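PDB 2QZU: putative sulfatase yidJ from Bacteroides fragilis, which probably hydrolyses sulfate esters as a metal-dependent member of the sulfatase family, within the alkaline phosphatase clan. Local coordinates for residues 430-442 with 449-461. Residues are numbered along the deposited sequence; the frame is centred on the assembly and turned at random.
Sequences GKIDNVILFDRTN and NIASQQLKLTHTF
With CG anti to the backbone N (chi1 177°) and OD1 eclipsing CA (chi2 3°), Asn449 turns its oxygen back towards its own chain and its ND2 out to the strand, beside Val435, Ile436 and Leu437. Its ND2 donates to Val435 O at 3.1 Å, meeting a lone pair in the carbonyl plane, with the acceptor also close to the amide plane. OD1 accepts from Leu437 N at 2.9 Å and from Ala451 N at 3.1 Å. These donors come from opposite faces of the amide plane, and the second bond closes an Asx turn. Both ends of the amide are thus bound, which fixes its rotation about chi2. Ile450 N donates to Leu437 O at 2.9 Å in the carbonyl plane, which ties the backbone following Asn449 to the edge of strand 431-439 as well.

Leu437, its CG also anti to the backbone N, spreads its branches over the apolar side. CD1 meets Phe461 CE2 at 3.8 Å, the side chains crossing at about a right angle, while CD2 lies 3.7 Å from Leu457 CD2. Its CB rests near Ala451, whose methyl group also touches Val435 CG1. That same CG1 packs against Thr458 CG2 at 3.7 Å; the threonine hydroxyl is turned back to the carbonyl O of Gln454, the N-cap residue of helix 455-471. Ile450 CD1 abuts Asp439 CB; OD2 of Asp439 forms a salt bridge with Arg420, while OD1 accepts from Thr441 N, an Asx turn.

Strand 431-439 is an outermost strand of the four-stranded antiparallel C-terminal sheet. The Asn449 turn leads the chain from its edge towards helix 455-471, which packs across it, probably as in other sulfatases; Phe461 and Thr458 reach on to Tyr423 of the adjoining strand 421-428.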
loop_
_atom_site.group_PDB
_atom_site.type_symbol
_atom_site.label_atom_id
_atom_site.label_comp_id
_atom_site.label_asym_id
_atom_site.label_seq_id
_atom_site.Cartn_x
_atom_site.Cartn_y
_atom_site.Cartn_z
ATOM N N GLY A 430 -34.913 -9.754 10.438
ATOM C CA GLY A 430 -36.098 -9.244 11.110
ATOM C C GLY A 430 -36.272 -9.546 12.589
ATOM O O GLY A 430 -37.322 -9.238 13.157
ATOM N N LYS A 431 -35.260 -10.129 13.221
ATOM C CA LYS A 431 -35.346 -10.454 14.647
ATOM C C LYS A 431 -34.222 -9.775 15.434
ATOM O O LYS A 431 -33.046 -9.963 15.120
ATOM C CB LYS A 431 -35.279 -11.972 14.821
ATOM C CG LYS A 431 -36.355 -12.705 14.025
ATOM C CD LYS A 431 -35.903 -14.090 13.579
ATOM C CE LYS A 431 -35.890 -15.078 14.725
ATOM N NZ LYS A 431 -37.267 -15.325 15.237
ATOM N N ILE A 432 -34.588 -8.994 16.450
ATOM C CA ILE A 432 -33.594 -8.287 17.265
ATOM C C ILE A 432 -32.586 -9.281 17.837
ATOM O O ILE A 432 -32.945 -10.223 18.551
ATOM C CB ILE A 432 -34.252 -7.481 18.397
ATOM C CG1 ILE A 432 -35.240 -6.468 17.807
ATOM C CG2 ILE A 432 -33.187 -6.739 19.193
ATOM C CD1 ILE A 432 -34.607 -5.452 16.861
ATOM N N ASP A 433 -31.325 -9.024 17.514
ATOM C CA ASP A 433 -30.180 -9.864 17.846
ATOM C C ASP A 433 -29.272 -9.375 18.976
ATOM O O ASP A 433 -28.582 -10.170 19.613
ATOM C CB ASP A 433 -29.329 -9.983 16.579
ATOM C CG ASP A 433 -28.713 -11.342 16.408
ATOM O OD1 ASP A 433 -28.219 -11.914 17.404
ATOM O OD2 ASP A 433 -28.710 -11.826 15.258
ATOM N N ASN A 434 -29.249 -8.068 19.204
ATOM C CA ASN A 434 -28.368 -7.503 20.218
ATOM C C ASN A 434 -28.874 -6.118 20.599
ATOM O O ASN A 434 -29.530 -5.453 19.801
ATOM C CB ASN A 434 -26.951 -7.398 19.634
ATOM C CG ASN A 434 -25.873 -7.220 20.694
ATOM O OD1 ASN A 434 -24.706 -6.983 20.369
ATOM N ND2 ASN A 434 -26.250 -7.341 21.959
ATOM N N VAL A 435 -28.576 -5.700 21.825
ATOM C CA VAL A 435 -28.968 -4.388 22.317
ATOM C C VAL A 435 -27.727 -3.748 22.926
ATOM O O VAL A 435 -27.044 -4.351 23.756
ATOM C CB VAL A 435 -30.079 -4.483 23.393
ATOM C CG1 VAL A 435 -30.470 -3.090 23.858
ATOM C CG2 VAL A 435 -31.293 -5.204 22.824
ATOM N N ILE A 436 -27.434 -2.525 22.505
ATOM C CA ILE A 436 -26.259 -1.817 22.985
ATOM C C ILE A 436 -26.632 -0.446 23.536
ATOM O O ILE A 436 -27.416 0.283 22.933
ATOM C CB ILE A 436 -25.239 -1.653 21.839
ATOM C CG1 ILE A 436 -24.861 -3.036 21.298
ATOM C CG2 ILE A 436 -24.003 -0.909 22.327
ATOM C CD1 ILE A 436 -24.189 -3.010 19.942
ATOM N N LEU A 437 -26.071 -0.102 24.691
ATOM C CA LEU A 437 -26.341 1.186 25.307
ATOM C C LEU A 437 -25.097 1.701 26.016
ATOM O O LEU A 437 -24.510 1.006 26.840
ATOM C CB LEU A 437 -27.496 1.075 26.309
ATOM C CG LEU A 437 -27.846 2.351 27.087
ATOM C CD1 LEU A 437 -28.235 3.458 26.118
ATOM C CD2 LEU A 437 -28.986 2.064 28.058
ATOM N N PHE A 438 -24.692 2.918 25.672
ATOM C CA PHE A 438 -23.528 3.541 26.291
ATOM C C PHE A 438 -23.925 4.868 26.922
ATOM O O PHE A 438 -24.659 5.656 26.320
ATOM C CB PHE A 438 -22.429 3.829 25.260
ATOM C CG PHE A 438 -21.817 2.605 24.650
ATOM C CD1 PHE A 438 -21.954 2.355 23.285
ATOM C CD2 PHE A 438 -21.076 1.719 25.424
ATOM C CE1 PHE A 438 -21.355 1.235 22.701
ATOM C CE2 PHE A 438 -20.477 0.600 24.855
ATOM C CZ PHE A 438 -20.615 0.357 23.491
ATOM N N ASP A 439 -23.442 5.101 28.138
ATOM C CA ASP A 439 -23.687 6.348 28.853
ATOM C C ASP A 439 -22.392 7.118 28.620
ATOM O O ASP A 439 -21.392 6.868 29.289
ATOM C CB ASP A 439 -23.866 6.081 30.350
ATOM C CG ASP A 439 -24.088 7.354 31.151
ATOM O OD1 ASP A 439 -23.606 8.427 30.724
ATOM O OD2 ASP A 439 -24.730 7.280 32.217
ATOM N N ARG A 440 -22.404 8.046 27.669
ATOM C CA ARG A 440 -21.197 8.798 27.340
ATOM C C ARG A 440 -20.708 9.779 28.405
ATOM O O ARG A 440 -19.576 10.257 28.338
ATOM C CB ARG A 440 -21.381 9.520 26.004
ATOM C CG ARG A 440 -21.724 8.584 24.849
ATOM C CD ARG A 440 -21.386 9.225 23.504
ATOM N NE ARG A 440 -21.999 10.540 23.355
ATOM C CZ ARG A 440 -23.295 10.750 23.130
ATOM N NH1 ARG A 440 -24.135 9.728 23.018
ATOM N NH2 ARG A 440 -23.750 11.990 23.032
ATOM N N THR A 441 -21.553 10.077 29.386
ATOM C CA THR A 441 -21.165 10.986 30.458
ATOM C C THR A 441 -20.204 10.274 31.411
ATOM O O THR A 441 -19.117 10.776 31.697
ATOM C CB THR A 441 -22.394 11.471 31.254
ATOM O OG1 THR A 441 -23.252 12.225 30.389
ATOM C CG2 THR A 441 -21.962 12.349 32.427
ATOM N N ASN A 442 -20.610 9.102 31.892
ATOM C CA ASN A 442 -19.787 8.319 32.816
ATOM C C ASN A 442 -18.809 7.403 32.086
ATOM O O ASN A 442 -17.821 6.948 32.662
ATOM C CB ASN A 442 -20.679 7.457 33.720
ATOM C CG ASN A 442 -21.329 8.252 34.838
ATOM O OD1 ASN A 442 -20.645 8.811 35.696
ATOM N ND2 ASN A 442 -22.656 8.299 34.837
ATOM N N ASN A 449 -21.137 -1.639 27.827
ATOM C CA ASN A 449 -22.477 -1.758 27.270
ATOM C C ASN A 449 -23.345 -2.019 28.494
ATOM O O ASN A 449 -23.276 -3.094 29.087
ATOM C CB ASN A 449 -22.577 -2.938 26.301
ATOM C CG ASN A 449 -23.986 -3.128 25.769
ATOM O OD1 ASN A 449 -24.889 -2.352 26.087
ATOM N ND2 ASN A 449 -24.184 -4.162 24.960
ATOM N N ILE A 450 -24.149 -1.037 28.876
ATOM C CA ILE A 450 -24.991 -1.172 30.059
ATOM C C ILE A 450 -26.456 -1.487 29.769
ATOM O O ILE A 450 -27.311 -1.345 30.646
ATOM C CB ILE A 450 -24.912 0.106 30.916
ATOM C CG1 ILE A 450 -25.433 1.305 30.117
ATOM C CG2 ILE A 450 -23.467 0.349 31.343
ATOM C CD1 ILE A 450 -25.556 2.586 30.924
ATOM N N ALA A 451 -26.745 -1.927 28.549
ATOM C CA ALA A 451 -28.117 -2.248 28.162
ATOM C C ALA A 451 -28.798 -3.238 29.111
ATOM O O ALA A 451 -29.946 -3.040 29.503
ATOM C CB ALA A 451 -28.143 -2.792 26.736
ATOM N N SER A 452 -28.088 -4.300 29.482
ATOM C CA SER A 452 -28.649 -5.313 30.376
ATOM C C SER A 452 -28.811 -4.807 31.808
ATOM O O SER A 452 -29.508 -5.420 32.619
ATOM C CB SER A 452 -27.763 -6.563 30.377
ATOM O OG SER A 452 -26.487 -6.286 30.934
ATOM N N GLN A 453 -28.173 -3.683 32.111
ATOM C CA GLN A 453 -28.234 -3.102 33.446
ATOM C C GLN A 453 -29.250 -1.966 33.546
ATOM O O GLN A 453 -29.571 -1.511 34.644
ATOM C CB GLN A 453 -26.848 -2.587 33.845
ATOM C CG GLN A 453 -25.753 -3.638 33.736
ATOM C CD GLN A 453 -24.352 -3.055 33.855
ATOM O OE1 GLN A 453 -23.360 -3.762 33.671
ATOM N NE2 GLN A 453 -24.265 -1.766 34.167
ATOM N N GLN A 454 -29.757 -1.513 32.403
ATOM C CA GLN A 454 -30.725 -0.417 32.377
ATOM C C GLN A 454 -31.964 -0.787 31.569
ATOM O O GLN A 454 -32.251 -0.168 30.545
ATOM C CB GLN A 454 -30.082 0.831 31.766
ATOM C CG GLN A 454 -28.824 1.309 32.470
ATOM C CD GLN A 454 -29.095 1.824 33.868
ATOM O OE1 GLN A 454 -29.992 2.640 34.076
ATOM N NE2 GLN A 454 -28.313 1.357 34.834
ATOM N N LEU A 455 -32.703 -1.789 32.036
ATOM C CA LEU A 455 -33.901 -2.242 31.337
ATOM C C LEU A 455 -34.944 -1.147 31.123
ATOM O O LEU A 455 -35.563 -1.075 30.060
ATOM C CB LEU A 455 -34.545 -3.412 32.085
ATOM C CG LEU A 455 -33.751 -4.715 32.215
ATOM C CD1 LEU A 455 -32.625 -4.550 33.227
ATOM C CD2 LEU A 455 -34.691 -5.828 32.651
ATOM N N LYS A 456 -35.141 -0.303 32.131
ATOM C CA LYS A 456 -36.121 0.776 32.041
ATOM C C LYS A 456 -35.755 1.754 30.930
ATOM O O LYS A 456 -36.588 2.116 30.100
ATOM C CB LYS A 456 -36.207 1.526 33.373
ATOM C CG LYS A 456 -37.263 2.624 33.401
ATOM C CD LYS A 456 -37.361 3.297 34.767
ATOM C CE LYS A 456 -36.123 4.123 35.091
ATOM N NZ LYS A 456 -36.233 4.793 36.419
ATOM N N LEU A 457 -34.498 2.175 30.930
ATOM C CA LEU A 457 -33.991 3.115 29.942
ATOM C C LEU A 457 -34.047 2.513 28.540
ATOM O O LEU A 457 -34.452 3.176 27.582
ATOM C CB LEU A 457 -32.554 3.495 30.304
ATOM C CG LEU A 457 -31.880 4.623 29.530
ATOM C CD1 LEU A 457 -32.662 5.916 29.702
ATOM C CD2 LEU A 457 -30.458 4.788 30.038
ATOM N N THR A 458 -33.650 1.250 28.428
ATOM C CA THR A 458 -33.655 0.551 27.150
ATOM C C THR A 458 -35.068 0.488 26.570
ATOM O O THR A 458 -35.262 0.624 25.362
ATOM C CB THR A 458 -33.100 -0.881 27.307
ATOM O OG1 THR A 458 -31.772 -0.822 27.843
ATOM C CG2 THR A 458 -33.056 -1.587 25.964
ATOM N N HIS A 459 -36.055 0.282 27.434
ATOM C CA HIS A 459 -37.441 0.215 26.992
ATOM C C HIS A 459 -37.887 1.571 26.445
ATOM O O HIS A 459 -38.632 1.644 25.465
ATOM C CB HIS A 459 -38.343 -0.216 28.154
ATOM C CG HIS A 459 -39.807 -0.109 27.856
ATOM N ND1 HIS A 459 -40.502 1.078 27.956
ATOM C CD2 HIS A 459 -40.704 -1.038 27.450
ATOM C CE1 HIS A 459 -41.763 0.875 27.622
ATOM N NE2 HIS A 459 -41.914 -0.401 27.311
ATOM N N THR A 460 -37.423 2.641 27.080
ATOM C CA THR A 460 -37.769 3.991 26.654
ATOM C C THR A 460 -37.177 4.278 25.276
ATOM O O THR A 460 -37.862 4.788 24.388
ATOM C CB THR A 460 -37.244 5.042 27.649
ATOM O OG1 THR A 460 -37.757 4.761 28.958
ATOM C CG2 THR A 460 -37.681 6.436 27.227
ATOM N N PHE A 461 -35.900 3.952 25.097
ATOM C CA PHE A 461 -35.248 4.178 23.814
ATOM C C PHE A 461 -35.870 3.286 22.743
ATOM O O PHE A 461 -35.945 3.665 21.578
ATOM C CB PHE A 461 -33.741 3.909 23.916
ATOM C CG PHE A 461 -32.970 5.002 24.612
ATOM C CD1 PHE A 461 -33.117 6.332 24.226
ATOM C CD2 PHE A 461 -32.073 4.698 25.631
ATOM C CE1 PHE A 461 -32.378 7.346 24.842
ATOM C CE2 PHE A 461 -31.328 5.703 26.255
ATOM C CZ PHE A 461 -31.484 7.028 25.859
#